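PDB 5E2C: Xaa-Pro dipeptidase from Mycobacterium tuberculosis, which probably acts as a metal-dependent aminopeptidase, and is represented here by its N-terminal, creatinase/prolidase-type domain alone. Local coordinates for residues 6-11 and 123-128; 17-22 and 42-47; 36-41 and 75-80; 48-53 and 67-72; 90-95 and 118-123. One frame throughout, in Å; residues are numbered along the deposited sequence.

Interaction 1: 6-11 and 123-128; sequences DKLKAQ and SGTVES
L8 CD1 and Q11 CG both rest on T125 CG2, each at 3.7 Å. The contact lays helix 3-14, the first helix of this creatinase/prolidase N-terminal domain, against the chain leaving its last strand. L8 and Q11 lie nearly one helical turn apart, and the small threonine methyl fits the span they bracket; the leucine side chain meets it at about a right angle. CD1 of L8 also reaches V126 CG2, 4.3 Å away, so that the buried end is largely apolar. Toward solvent the chemistry becomes mixed: Q11 CG lies 3.6 Å from S128 OG, and the glutamine chain folds at its second torsion (54°), which brings the amide round toward a bridging water. That water donates to Q11 OE1 at 2.8 Å and to S128 OG at 2.7 Å. The serine hydroxyl donates a hydrogen bond to T125 O over 2.6 Å, so OG acts once as donor and once as acceptor. Threonine serves both chemistries at once: chi1 of -54° sends CG2 to the helix and turns OG1 back beside the backbone N, where it bonds to A122 O. Further out, L8 packs on L31, I22 and V43, while V126 leans on helix 25-32. G124 has a positive phi, a conformation that suits glycine, and the turn it begins is closed by S128 N bonding to G124 O at 3.0 Å.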
# COMPACT_ATOMS: atom_id res chain seq x y z
N ASP A 6 -4.70 26.16 -1.55
CA ASP A 6 -4.40 26.96 -2.75
C ASP A 6 -2.97 26.73 -3.26
O ASP A 6 -2.75 26.64 -4.48
CB ASP A 6 -4.64 28.45 -2.48
CG ASP A 6 -6.12 28.82 -2.41
OD1 ASP A 6 -6.99 27.98 -2.73
OD2 ASP A 6 -6.42 29.97 -2.04
N LYS A 7 -2.00 26.62 -2.37
CA LYS A 7 -0.63 26.30 -2.81
C LYS A 7 -0.62 24.91 -3.45
O LYS A 7 0.06 24.70 -4.46
CB LYS A 7 0.37 26.37 -1.67
CG LYS A 7 0.61 27.77 -1.17
CD LYS A 7 1.71 27.82 -0.13
CE LYS A 7 2.16 29.25 0.14
NZ LYS A 7 1.04 30.14 0.53
N LEU A 8 -1.35 23.96 -2.88
CA LEU A 8 -1.45 22.62 -3.46
C LEU A 8 -2.03 22.66 -4.87
O LEU A 8 -1.51 22.00 -5.77
CB LEU A 8 -2.27 21.67 -2.59
CG LEU A 8 -2.37 20.24 -3.10
CD1 LEU A 8 -0.99 19.61 -3.20
CD2 LEU A 8 -3.27 19.41 -2.19
N LYS A 9 -3.07 23.46 -5.09
CA LYS A 9 -3.67 23.56 -6.43
C LYS A 9 -2.64 23.96 -7.47
O LYS A 9 -2.62 23.40 -8.56
CB LYS A 9 -4.83 24.55 -6.44
CG LYS A 9 -6.02 24.08 -5.64
CD LYS A 9 -7.20 25.01 -5.81
CE LYS A 9 -8.39 24.50 -5.02
NZ LYS A 9 -9.65 25.11 -5.49
N ALA A 10 -1.77 24.89 -7.12
CA ALA A 10 -0.72 25.31 -8.05
C ALA A 10 0.20 24.14 -8.39
O ALA A 10 0.61 23.97 -9.55
CB ALA A 10 0.08 26.46 -7.46
N GLN A 11 0.54 23.33 -7.40
CA GLN A 11 1.41 22.18 -7.64
C GLN A 11 0.69 21.06 -8.42
O GLN A 11 1.29 20.40 -9.28
CB GLN A 11 1.99 21.63 -6.34
CG GLN A 11 3.15 20.68 -6.60
CD GLN A 11 4.22 21.34 -7.45
OE1 GLN A 11 4.77 22.37 -7.07
NE2 GLN A 11 4.50 20.77 -8.63
N SER A 123 2.81 10.85 -5.14
CA SER A 123 3.38 10.99 -3.80
C SER A 123 4.47 12.05 -3.81
O SER A 123 5.33 12.06 -4.70
CB SER A 123 3.91 9.68 -3.27
OG SER A 123 2.83 8.85 -2.90
N GLY A 124 4.42 12.95 -2.83
CA GLY A 124 5.38 14.04 -2.72
C GLY A 124 4.78 15.39 -3.01
O GLY A 124 5.39 16.42 -2.72
N THR A 125 3.59 15.41 -3.59
CA THR A 125 2.99 16.66 -4.01
C THR A 125 2.68 17.53 -2.79
O THR A 125 3.00 18.72 -2.76
CB THR A 125 1.74 16.43 -4.86
OG1 THR A 125 2.07 15.58 -5.97
CG2 THR A 125 1.22 17.73 -5.42
N VAL A 126 2.10 16.93 -1.75
CA VAL A 126 1.77 17.72 -0.56
C VAL A 126 3.05 18.10 0.20
O VAL A 126 3.17 19.22 0.68
CB VAL A 126 0.83 16.97 0.38
CG1 VAL A 126 0.47 17.86 1.56
CG2 VAL A 126 -0.41 16.48 -0.38
N GLU A 127 3.99 17.16 0.29
CA GLU A 127 5.27 17.38 0.96
C GLU A 127 6.00 18.57 0.35
O GLU A 127 6.67 19.31 1.07
CB GLU A 127 6.15 16.12 0.86
CG GLU A 127 5.71 14.95 1.74
CD GLU A 127 4.49 14.17 1.22
OE1 GLU A 127 4.00 14.45 0.10
OE2 GLU A 127 4.04 13.25 1.92
N SER A 128 5.85 18.76 -0.96
CA SER A 128 6.53 19.86 -1.66
C SER A 128 6.17 21.25 -1.10
O SER A 128 6.88 22.22 -1.36
CB SER A 128 6.22 19.83 -3.17
OG SER A 128 4.90 20.30 -3.44
O HOH W 1 5.17 22.82 -4.29

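Interaction 2: 17-22 and 42-47; sequences LDAMLI and LVFADE
The F44 ring meets A19 obliquely, its CD2 standing 4.1 Å from A19 CB, while CE1 reaches the backbone oxygen of D49. Behind this pair run strands 19-22 and 40-44, antiparallel neighbours in the middle of the mixed six-stranded sheet. A19 and F44 form a non-hydrogen-bonded pair, and alanine is small enough for the broad ring and L42 to pack close beside it on that face. L42, with CG anti to its own nitrogen (chi1 177°), brings CD1 to 4.1 Å from A19 CB; L81 of helix 77-87 covers L21 and L42 here. M20, a selenomethionine, and V43 form the next, hydrogen-bonded pair: M20 N donates to V43 O at 2.8 Å, and V43 N to M20 O at 2.9 Å with an angle of 172° at the hydrogen. Their side chains share the other face with I22, whose CD1 lies 3.6 Å from V43 CG2. Beta-branched residues suit this extended backbone, and I12 of helix 3-14 and L31 of helix 25-32 pack over them. Beyond the start of 19-22 and the end of 40-44 the pairing becomes less regular. A45 N still bonds to D18 O, but from above the carbonyl plane, 48° out of it. D18 turns its carboxylate the other way, to K92 N. A water donates to the same D18 O at 2.7 Å and accepts from D46 N at 3.1 Å.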
# COMPACT_ATOMS: atom_id res chain seq x y z
N LEU A 17 -1.89 17.47 -13.41
CA LEU A 17 -3.07 16.80 -12.86
C LEU A 17 -4.27 17.75 -12.78
O LEU A 17 -4.10 18.96 -12.68
CB LEU A 17 -2.78 16.28 -11.44
CG LEU A 17 -1.53 15.42 -11.25
CD1 LEU A 17 -1.21 15.27 -9.76
CD2 LEU A 17 -1.75 14.07 -11.91
N ASP A 18 -5.47 17.18 -12.78
CA ASP A 18 -6.71 17.95 -12.64
C ASP A 18 -7.25 17.92 -11.22
O ASP A 18 -8.06 18.78 -10.84
CB ASP A 18 -7.75 17.43 -13.62
CG ASP A 18 -7.22 17.42 -15.04
OD1 ASP A 18 -6.92 18.52 -15.54
OD2 ASP A 18 -7.06 16.34 -15.63
N ALA A 19 -6.81 16.93 -10.45
CA ALA A 19 -7.19 16.80 -9.03
C ALA A 19 -6.22 15.83 -8.36
O ALA A 19 -5.43 15.15 -9.02
CB ALA A 19 -8.63 16.30 -8.88
N MSE A 20 -6.27 15.82 -7.03
CA MSE A 20 -5.48 14.92 -6.24
C MSE A 20 -6.30 14.37 -5.11
O MSE A 20 -7.03 15.10 -4.43
CB MSE A 20 -4.31 15.69 -5.67
CG MSE A 20 -3.55 14.76 -4.77
SE MSE A 20 -1.70 15.24 -4.81
CE MSE A 20 -1.04 13.69 -3.79
N LEU A 21 -6.16 13.07 -4.92
CA LEU A 21 -6.69 12.37 -3.76
C LEU A 21 -5.59 12.28 -2.71
O LEU A 21 -4.51 11.72 -2.97
CB LEU A 21 -7.12 10.96 -4.14
CG LEU A 21 -7.60 10.08 -2.98
CD1 LEU A 21 -8.84 10.69 -2.33
CD2 LEU A 21 -7.87 8.68 -3.51
N ILE A 22 -5.85 12.83 -1.54
CA ILE A 22 -4.90 12.75 -0.43
C ILE A 22 -5.38 11.67 0.56
O ILE A 22 -6.49 11.74 1.09
CB ILE A 22 -4.74 14.11 0.26
CG1 ILE A 22 -4.28 15.15 -0.76
CG2 ILE A 22 -3.72 14.03 1.39
CD1 ILE A 22 -5.39 15.98 -1.29
N LEU A 42 -10.18 15.21 -1.30
CA LEU A 42 -10.08 15.44 -2.76
C LEU A 42 -9.87 16.95 -3.01
O LEU A 42 -10.68 17.76 -2.58
CB LEU A 42 -11.36 14.95 -3.44
CG LEU A 42 -11.49 15.15 -4.95
CD1 LEU A 42 -10.35 14.45 -5.69
CD2 LEU A 42 -12.86 14.66 -5.44
N VAL A 43 -8.78 17.32 -3.68
CA VAL A 43 -8.53 18.71 -4.00
C VAL A 43 -8.44 18.85 -5.51
O VAL A 43 -7.70 18.09 -6.15
CB VAL A 43 -7.21 19.20 -3.37
CG1 VAL A 43 -6.94 20.65 -3.73
CG2 VAL A 43 -7.28 19.05 -1.86
N PHE A 44 -9.19 19.82 -6.06
CA PHE A 44 -9.20 20.08 -7.51
C PHE A 44 -8.17 21.12 -7.90
O PHE A 44 -7.85 22.01 -7.12
CB PHE A 44 -10.57 20.55 -7.97
CG PHE A 44 -11.69 19.56 -7.73
CD1 PHE A 44 -12.40 19.58 -6.55
CD2 PHE A 44 -12.03 18.61 -8.70
CE1 PHE A 44 -13.44 18.68 -6.33
CE2 PHE A 44 -13.06 17.70 -8.48
CZ PHE A 44 -13.76 17.74 -7.29
N ALA A 45 -7.68 21.04 -9.14
CA ALA A 45 -6.71 22.03 -9.63
C ALA A 45 -7.39 23.38 -9.84
O ALA A 45 -6.79 24.44 -9.62
CB ALA A 45 -6.05 21.55 -10.91
N ASP A 46 -8.66 23.35 -10.25
CA ASP A 46 -9.36 24.58 -10.60
C ASP A 46 -10.08 25.15 -9.36
O ASP A 46 -9.73 24.81 -8.23
CB ASP A 46 -10.27 24.37 -11.83
CG ASP A 46 -11.48 23.50 -11.56
OD1 ASP A 46 -11.72 23.07 -10.40
OD2 ASP A 46 -12.22 23.24 -12.54
N GLU A 47 -11.06 26.02 -9.57
CA GLU A 47 -11.68 26.75 -8.46
C GLU A 47 -12.65 25.93 -7.61
O GLU A 47 -13.14 26.43 -6.61
CB GLU A 47 -12.37 28.03 -8.98
CG GLU A 47 -11.39 29.10 -9.44
CD GLU A 47 -10.48 29.60 -8.32
OE1 GLU A 47 -11.01 30.00 -7.27
OE2 GLU A 47 -9.24 29.59 -8.49
O HOH W 2 -9.65 20.80 -11.73

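Interaction 3: 36-41 and 75-80; sequences GSNGAL and RAVGRY
N38 and V77 approach from opposite directions, and the two ends of the amide each find a methyl of the valine. N38 OD1 lies 3.8 Å from V77 CG2, and N38 ND2 is equally far from V77 CG1. The forked valine therefore lies against the width of the amide. Its chi1 of -64° sets CG1 beside the backbone N and leaves CG2 to reach further along segment 36-41, past the backbone of G39 to A40 CB at 3.7 Å. A40 turns its methyl toward the helix, and a residue this small lets the helix backbone come close: A40 CB is 4.2 Å from G78 N. The segments join the start of strand 40-44 to the first turn of helix 77-87, which packs across one face of the domain's mixed sheet; V77 also touches A53 of the adjoining strand 51-54. A76 occupies the N-cap position, and its carbonyl receives Y80 N. V77 N, too early in the helix for a partner of that kind, donates instead to a water at 3.0 Å. The same water accepts from N38 ND2 at 3.1 Å and donates to R75 O at 2.8 Å. Asparagine suits the spot because its flat amide can pack and bond together: ND2 also donates to D55 OD2. The backbone O of N38 accepts from T54 OG1.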
# COMPACT_ATOMS: atom_id res chain seq x y z
N GLY A 36 -8.93 12.97 12.48
CA GLY A 36 -9.47 11.63 12.66
C GLY A 36 -8.60 10.56 12.02
O GLY A 36 -7.88 10.81 11.05
N SER A 37 -8.69 9.35 12.56
CA SER A 37 -7.83 8.24 12.16
C SER A 37 -8.23 7.62 10.83
O SER A 37 -7.53 6.75 10.33
CB SER A 37 -7.86 7.15 13.23
OG SER A 37 -9.08 6.45 13.15
N ASN A 38 -9.38 8.00 10.30
CA ASN A 38 -9.75 7.62 8.95
C ASN A 38 -10.29 8.82 8.20
O ASN A 38 -11.20 9.50 8.65
CB ASN A 38 -10.80 6.51 8.96
CG ASN A 38 -11.10 5.99 7.57
OD1 ASN A 38 -10.19 5.79 6.75
ND2 ASN A 38 -12.36 5.81 7.29
N GLY A 39 -9.72 9.08 7.04
CA GLY A 39 -10.09 10.27 6.30
C GLY A 39 -9.35 10.35 4.99
O GLY A 39 -8.25 9.81 4.86
N ALA A 40 -9.95 11.03 4.03
CA ALA A 40 -9.31 11.29 2.76
C ALA A 40 -9.84 12.62 2.25
O ALA A 40 -10.90 13.09 2.67
CB ALA A 40 -9.59 10.17 1.77
N LEU A 41 -9.09 13.25 1.37
CA LEU A 41 -9.40 14.59 0.91
C LEU A 41 -9.21 14.63 -0.61
O LEU A 41 -8.23 14.09 -1.13
CB LEU A 41 -8.47 15.59 1.58
CG LEU A 41 -8.73 17.06 1.30
CD1 LEU A 41 -10.02 17.48 1.99
CD2 LEU A 41 -7.56 17.90 1.77
N ARG A 75 -18.19 4.56 4.01
CA ARG A 75 -17.46 3.40 4.51
C ARG A 75 -16.03 3.32 3.95
O ARG A 75 -15.09 2.97 4.68
CB ARG A 75 -18.23 2.10 4.17
CG ARG A 75 -17.68 0.85 4.83
CD ARG A 75 -18.45 -0.40 4.40
NE ARG A 75 -19.88 -0.24 4.63
CZ ARG A 75 -20.55 -0.64 5.71
NH1 ARG A 75 -19.95 -1.29 6.71
NH2 ARG A 75 -21.85 -0.41 5.78
N ALA A 76 -15.87 3.64 2.66
CA ALA A 76 -14.59 3.53 1.96
C ALA A 76 -14.24 4.90 1.40
O ALA A 76 -14.70 5.29 0.32
CB ALA A 76 -14.69 2.50 0.84
N VAL A 77 -13.46 5.66 2.16
CA VAL A 77 -13.36 7.10 1.90
C VAL A 77 -12.60 7.41 0.61
O VAL A 77 -12.99 8.30 -0.14
CB VAL A 77 -12.79 7.86 3.12
CG1 VAL A 77 -13.74 7.75 4.30
CG2 VAL A 77 -11.39 7.39 3.49
N GLY A 78 -11.51 6.70 0.36
CA GLY A 78 -10.71 6.93 -0.84
C GLY A 78 -11.50 6.60 -2.08
O GLY A 78 -11.58 7.39 -3.03
N ARG A 79 -12.11 5.42 -2.06
CA ARG A 79 -12.93 4.97 -3.15
C ARG A 79 -14.08 5.95 -3.46
O ARG A 79 -14.34 6.29 -4.61
CB ARG A 79 -13.48 3.60 -2.80
CG ARG A 79 -14.18 2.93 -3.92
CD ARG A 79 -15.12 1.87 -3.39
NE ARG A 79 -15.87 1.38 -4.53
CZ ARG A 79 -16.92 2.00 -5.07
NH1 ARG A 79 -17.42 3.12 -4.55
NH2 ARG A 79 -17.49 1.46 -6.14
N TYR A 80 -14.76 6.40 -2.42
CA TYR A 80 -15.81 7.39 -2.59
C TYR A 80 -15.32 8.63 -3.31
O TYR A 80 -15.95 9.10 -4.27
CB TYR A 80 -16.41 7.77 -1.24
CG TYR A 80 -17.37 8.91 -1.40
CD1 TYR A 80 -18.66 8.68 -1.87
CD2 TYR A 80 -16.98 10.21 -1.15
CE1 TYR A 80 -19.53 9.72 -2.07
CE2 TYR A 80 -17.86 11.26 -1.33
CZ TYR A 80 -19.14 11.00 -1.79
OH TYR A 80 -20.02 12.03 -1.98
O HOH W 3 -12.53 4.22 4.65

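Interaction 4: 48-53 and 67-72; sequences RDAVLA and PDLEVA
L52 is bonded on both its polar backbone atoms by the neighbouring strand: L52 N donates to E70 O at 2.9 Å, and A72 N donates to L52 O at 2.8 Å. This is the parallel pairing of a beta-alpha-beta unit, in which helix 59-65 links strand 51-54 to strand 70-73, the latter outermost in the sheet within this chain. L52 O also receives the CA-H of V71, with 3.2 Å between CA and oxygen. Where the strands begin, a water takes over the pairing, accepting from E70 N at 2.9 Å and lying beside A50 O. Beyond the backbone, V51 and E70 point the same way, and E70 OE1 passes 3.8 Å from V51 CG2. The glutamate chain is extended, its CG anti to the backbone N (172°), which carries the carboxylate past the valine to a salt bridge with R84 of helix 77-87. A glutamate suits this exposed position, its apolar stem lying along V51. On the opposite face L52 CD2 runs beside V71 CG2 at 4.1 Å; L52 also touches V28 of helix 25-32. L69, just before its strand, fills the adjacent place by pressing CD2 to 3.8 Å from A50 CB.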
# COMPACT_ATOMS: atom_id res chain seq x y z
N ARG A 48 -12.91 24.68 -7.99
CA ARG A 48 -13.84 23.85 -7.21
C ARG A 48 -13.28 23.57 -5.81
O ARG A 48 -12.08 23.42 -5.63
CB ARG A 48 -14.12 22.52 -7.92
CG ARG A 48 -15.00 22.66 -9.15
CD ARG A 48 -15.11 21.37 -9.94
NE ARG A 48 -13.88 21.05 -10.67
CZ ARG A 48 -13.76 20.05 -11.54
NH1 ARG A 48 -14.79 19.28 -11.84
NH2 ARG A 48 -12.59 19.84 -12.14
N ASP A 49 -14.16 23.56 -4.82
CA ASP A 49 -13.75 23.36 -3.44
C ASP A 49 -13.46 21.90 -3.15
O ASP A 49 -14.01 20.98 -3.79
CB ASP A 49 -14.84 23.84 -2.47
CG ASP A 49 -15.08 25.34 -2.54
OD1 ASP A 49 -14.12 26.12 -2.76
OD2 ASP A 49 -16.25 25.72 -2.35
N ALA A 50 -12.61 21.70 -2.15
CA ALA A 50 -12.18 20.38 -1.73
C ALA A 50 -13.30 19.61 -1.03
O ALA A 50 -14.24 20.20 -0.50
CB ALA A 50 -10.97 20.49 -0.83
N VAL A 51 -13.21 18.29 -1.06
CA VAL A 51 -14.20 17.43 -0.40
C VAL A 51 -13.47 16.52 0.58
O VAL A 51 -12.52 15.81 0.19
CB VAL A 51 -15.00 16.60 -1.43
CG1 VAL A 51 -16.09 15.80 -0.74
CG2 VAL A 51 -15.58 17.49 -2.53
N LEU A 52 -13.91 16.53 1.84
CA LEU A 52 -13.37 15.63 2.87
C LEU A 52 -14.31 14.44 3.00
O LEU A 52 -15.52 14.61 2.96
CB LEU A 52 -13.26 16.36 4.21
CG LEU A 52 -12.70 15.59 5.40
CD1 LEU A 52 -11.21 15.35 5.23
CD2 LEU A 52 -12.94 16.40 6.66
N ALA A 53 -13.76 13.23 3.13
CA ALA A 53 -14.54 12.05 3.43
C ALA A 53 -13.98 11.37 4.67
O ALA A 53 -12.76 11.21 4.84
CB ALA A 53 -14.56 11.08 2.27
N PRO A 67 -15.11 22.96 9.17
CA PRO A 67 -16.42 23.51 8.80
C PRO A 67 -16.47 24.17 7.43
O PRO A 67 -17.55 24.38 6.88
CB PRO A 67 -16.69 24.55 9.90
CG PRO A 67 -15.33 24.92 10.41
CD PRO A 67 -14.54 23.65 10.34
N ASP A 68 -15.30 24.53 6.89
CA ASP A 68 -15.22 25.11 5.56
C ASP A 68 -15.37 24.10 4.41
O ASP A 68 -15.52 24.49 3.28
CB ASP A 68 -13.91 25.89 5.40
CG ASP A 68 -12.68 25.06 5.67
OD1 ASP A 68 -12.73 24.04 6.41
OD2 ASP A 68 -11.62 25.45 5.14
N LEU A 69 -15.32 22.80 4.71
CA LEU A 69 -15.38 21.77 3.68
C LEU A 69 -16.68 21.00 3.67
O LEU A 69 -17.27 20.73 4.73
CB LEU A 69 -14.25 20.75 3.90
CG LEU A 69 -12.86 21.32 3.71
CD1 LEU A 69 -11.80 20.25 3.98
CD2 LEU A 69 -12.73 21.87 2.29
N GLU A 70 -17.10 20.58 2.48
CA GLU A 70 -18.11 19.53 2.35
C GLU A 70 -17.51 18.25 2.92
O GLU A 70 -16.37 17.92 2.62
CB GLU A 70 -18.52 19.27 0.89
CG GLU A 70 -19.43 18.05 0.76
CD GLU A 70 -19.71 17.61 -0.67
OE1 GLU A 70 -19.18 18.22 -1.63
OE2 GLU A 70 -20.45 16.62 -0.81
N VAL A 71 -18.28 17.54 3.75
CA VAL A 71 -17.84 16.29 4.36
C VAL A 71 -18.81 15.20 3.95
O VAL A 71 -20.00 15.30 4.23
CB VAL A 71 -17.81 16.36 5.89
CG1 VAL A 71 -17.38 15.02 6.49
CG2 VAL A 71 -16.89 17.47 6.36
N ALA A 72 -18.30 14.17 3.29
CA ALA A 72 -19.06 12.98 2.98
C ALA A 72 -18.80 11.94 4.05
O ALA A 72 -17.66 11.77 4.48
CB ALA A 72 -18.62 12.44 1.63
O HOH W 4 -16.16 21.76 0.01

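Interaction 5: 90-95 and 118-123; sequences VGKLGF and ELVRAS
F95 lies against the neighbouring strand 118-121, with R121 CA over one face of its ring and L119 C and V120 N at the edge, in the ring plane. Its CD1 comes to 3.4 Å from V120 O, and CZ lies 3.8 Å from R121 CG. The first torsion of F95 (72°) places CG between the backbone N and carbonyl carbon, bending the ring over the partner strand. Next to it on this face, L93 and L119 point the same way, their CD2 atoms 3.8 Å apart, and L105 and L108 of helix 102-111 lie against this layer. That helix completes a beta-alpha-beta unit joining strands 92-95 and 118-121, the latter at the sheet's edge within this chain. The parallel strands are bonded from E118 N to G91 O at one end to A122 N to F95 O at the other, the central V120 N to L93 O bond measuring 2.8 Å. G94 presents no side chain, so A122 CB can settle 3.8 Å from G94 CA. Matters are looser at the solvent end. K92 and E118 stretch out side by side, but K92 NZ stays 4.5 Å from E118 OE1, too far for a salt bridge. Long charged chains suit such an exposed margin. R121 instead reaches out of the subunit, its NE forming a salt bridge with D106 of the second subunit; V102 of that subunit packs on both F95 and R121.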
# COMPACT_ATOMS: atom_id res chain seq x y z
N VAL A 90 -12.78 14.70 -13.95
CA VAL A 90 -11.34 14.83 -13.74
C VAL A 90 -10.58 13.92 -14.70
O VAL A 90 -10.81 12.73 -14.71
CB VAL A 90 -11.03 14.49 -12.26
CG1 VAL A 90 -9.55 14.28 -12.02
CG2 VAL A 90 -11.56 15.60 -11.38
N GLY A 91 -9.70 14.47 -15.53
CA GLY A 91 -8.94 13.67 -16.49
C GLY A 91 -7.82 12.86 -15.86
O GLY A 91 -7.67 11.66 -16.12
N LYS A 92 -7.01 13.55 -15.05
CA LYS A 92 -5.90 12.93 -14.35
C LYS A 92 -6.03 13.19 -12.85
O LYS A 92 -6.02 14.34 -12.40
CB LYS A 92 -4.58 13.43 -14.91
CG LYS A 92 -4.39 13.06 -16.37
CD LYS A 92 -2.97 13.34 -16.82
CE LYS A 92 -2.74 12.87 -18.25
NZ LYS A 92 -1.38 13.25 -18.71
N LEU A 93 -6.15 12.10 -12.09
CA LEU A 93 -6.33 12.15 -10.63
C LEU A 93 -5.06 11.62 -9.98
O LEU A 93 -4.72 10.44 -10.14
CB LEU A 93 -7.51 11.27 -10.22
CG LEU A 93 -7.76 11.17 -8.70
CD1 LEU A 93 -8.04 12.53 -8.11
CD2 LEU A 93 -8.91 10.22 -8.40
N GLY A 94 -4.36 12.48 -9.26
CA GLY A 94 -3.19 12.06 -8.52
C GLY A 94 -3.61 11.26 -7.30
O GLY A 94 -4.68 11.50 -6.75
N PHE A 95 -2.79 10.30 -6.91
CA PHE A 95 -3.00 9.56 -5.65
C PHE A 95 -1.67 9.30 -5.00
O PHE A 95 -0.61 9.38 -5.65
CB PHE A 95 -3.77 8.25 -5.89
CG PHE A 95 -2.95 7.19 -6.58
CD1 PHE A 95 -2.87 7.16 -7.97
CD2 PHE A 95 -2.28 6.22 -5.85
CE1 PHE A 95 -2.11 6.19 -8.61
CE2 PHE A 95 -1.53 5.25 -6.49
CZ PHE A 95 -1.43 5.24 -7.87
N GLU A 118 -7.73 8.94 -15.36
CA GLU A 118 -6.53 8.14 -15.16
C GLU A 118 -5.98 8.41 -13.75
O GLU A 118 -5.86 9.56 -13.33
CB GLU A 118 -5.45 8.52 -16.18
CG GLU A 118 -4.14 7.73 -16.05
CD GLU A 118 -2.97 8.32 -16.85
OE1 GLU A 118 -3.17 9.29 -17.61
OE2 GLU A 118 -1.83 7.82 -16.72
N LEU A 119 -5.64 7.34 -13.03
CA LEU A 119 -5.00 7.46 -11.73
C LEU A 119 -3.51 7.60 -11.93
O LEU A 119 -2.88 6.75 -12.56
CB LEU A 119 -5.30 6.23 -10.88
CG LEU A 119 -6.75 6.19 -10.37
CD1 LEU A 119 -7.19 4.77 -10.09
CD2 LEU A 119 -6.89 7.08 -9.14
N VAL A 120 -2.94 8.67 -11.38
CA VAL A 120 -1.53 8.98 -11.59
C VAL A 120 -0.78 9.06 -10.26
O VAL A 120 -1.19 9.78 -9.35
CB VAL A 120 -1.39 10.32 -12.33
CG1 VAL A 120 0.08 10.69 -12.52
CG2 VAL A 120 -2.14 10.27 -13.66
N ARG A 121 0.32 8.32 -10.16
CA ARG A 121 1.16 8.40 -8.96
C ARG A 121 1.59 9.85 -8.70
O ARG A 121 2.14 10.54 -9.59
CB ARG A 121 2.38 7.49 -9.09
CG ARG A 121 2.05 6.01 -9.20
CD ARG A 121 3.26 5.27 -9.78
NE ARG A 121 3.08 3.83 -9.76
CZ ARG A 121 2.28 3.14 -10.57
NH1 ARG A 121 1.56 3.75 -11.52
NH2 ARG A 121 2.20 1.82 -10.44
N ALA A 122 1.35 10.32 -7.48
CA ALA A 122 1.62 11.70 -7.11
C ALA A 122 2.16 11.87 -5.69
O ALA A 122 2.02 12.94 -5.09
CB ALA A 122 0.36 12.54 -7.28
N SER A 123 2.81 10.85 -5.14
CA SER A 123 3.38 10.99 -3.80
C SER A 123 4.47 12.05 -3.81
O SER A 123 5.33 12.06 -4.70
CB SER A 123 3.91 9.68 -3.27
OG SER A 123 2.83 8.85 -2.90

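Overall arrangement
One mixed sheet underlies all five contacts. Interaction 2 sits at its middle, and its short antiparallel strands are almost wholly buried; interactions 4 and 5 are the parallel pairs toward its two outer edges, on opposite sides of the chain's centre. There charged residues appear, and interaction 5 alone among the five meets the second subunit. Interactions 2 and 3 share strand 40-44, and interaction 4 adjoins both through strand 51-54. Interactions 1 and 3 add helices on different faces and join through side-chain packing and a bridging water, with no direct backbone bonds between the segments, unlike 2, 4 and 5. K9 of interaction 1 ties to D46 O and R48 O, while S123 belongs to interactions 1 and 5 alike.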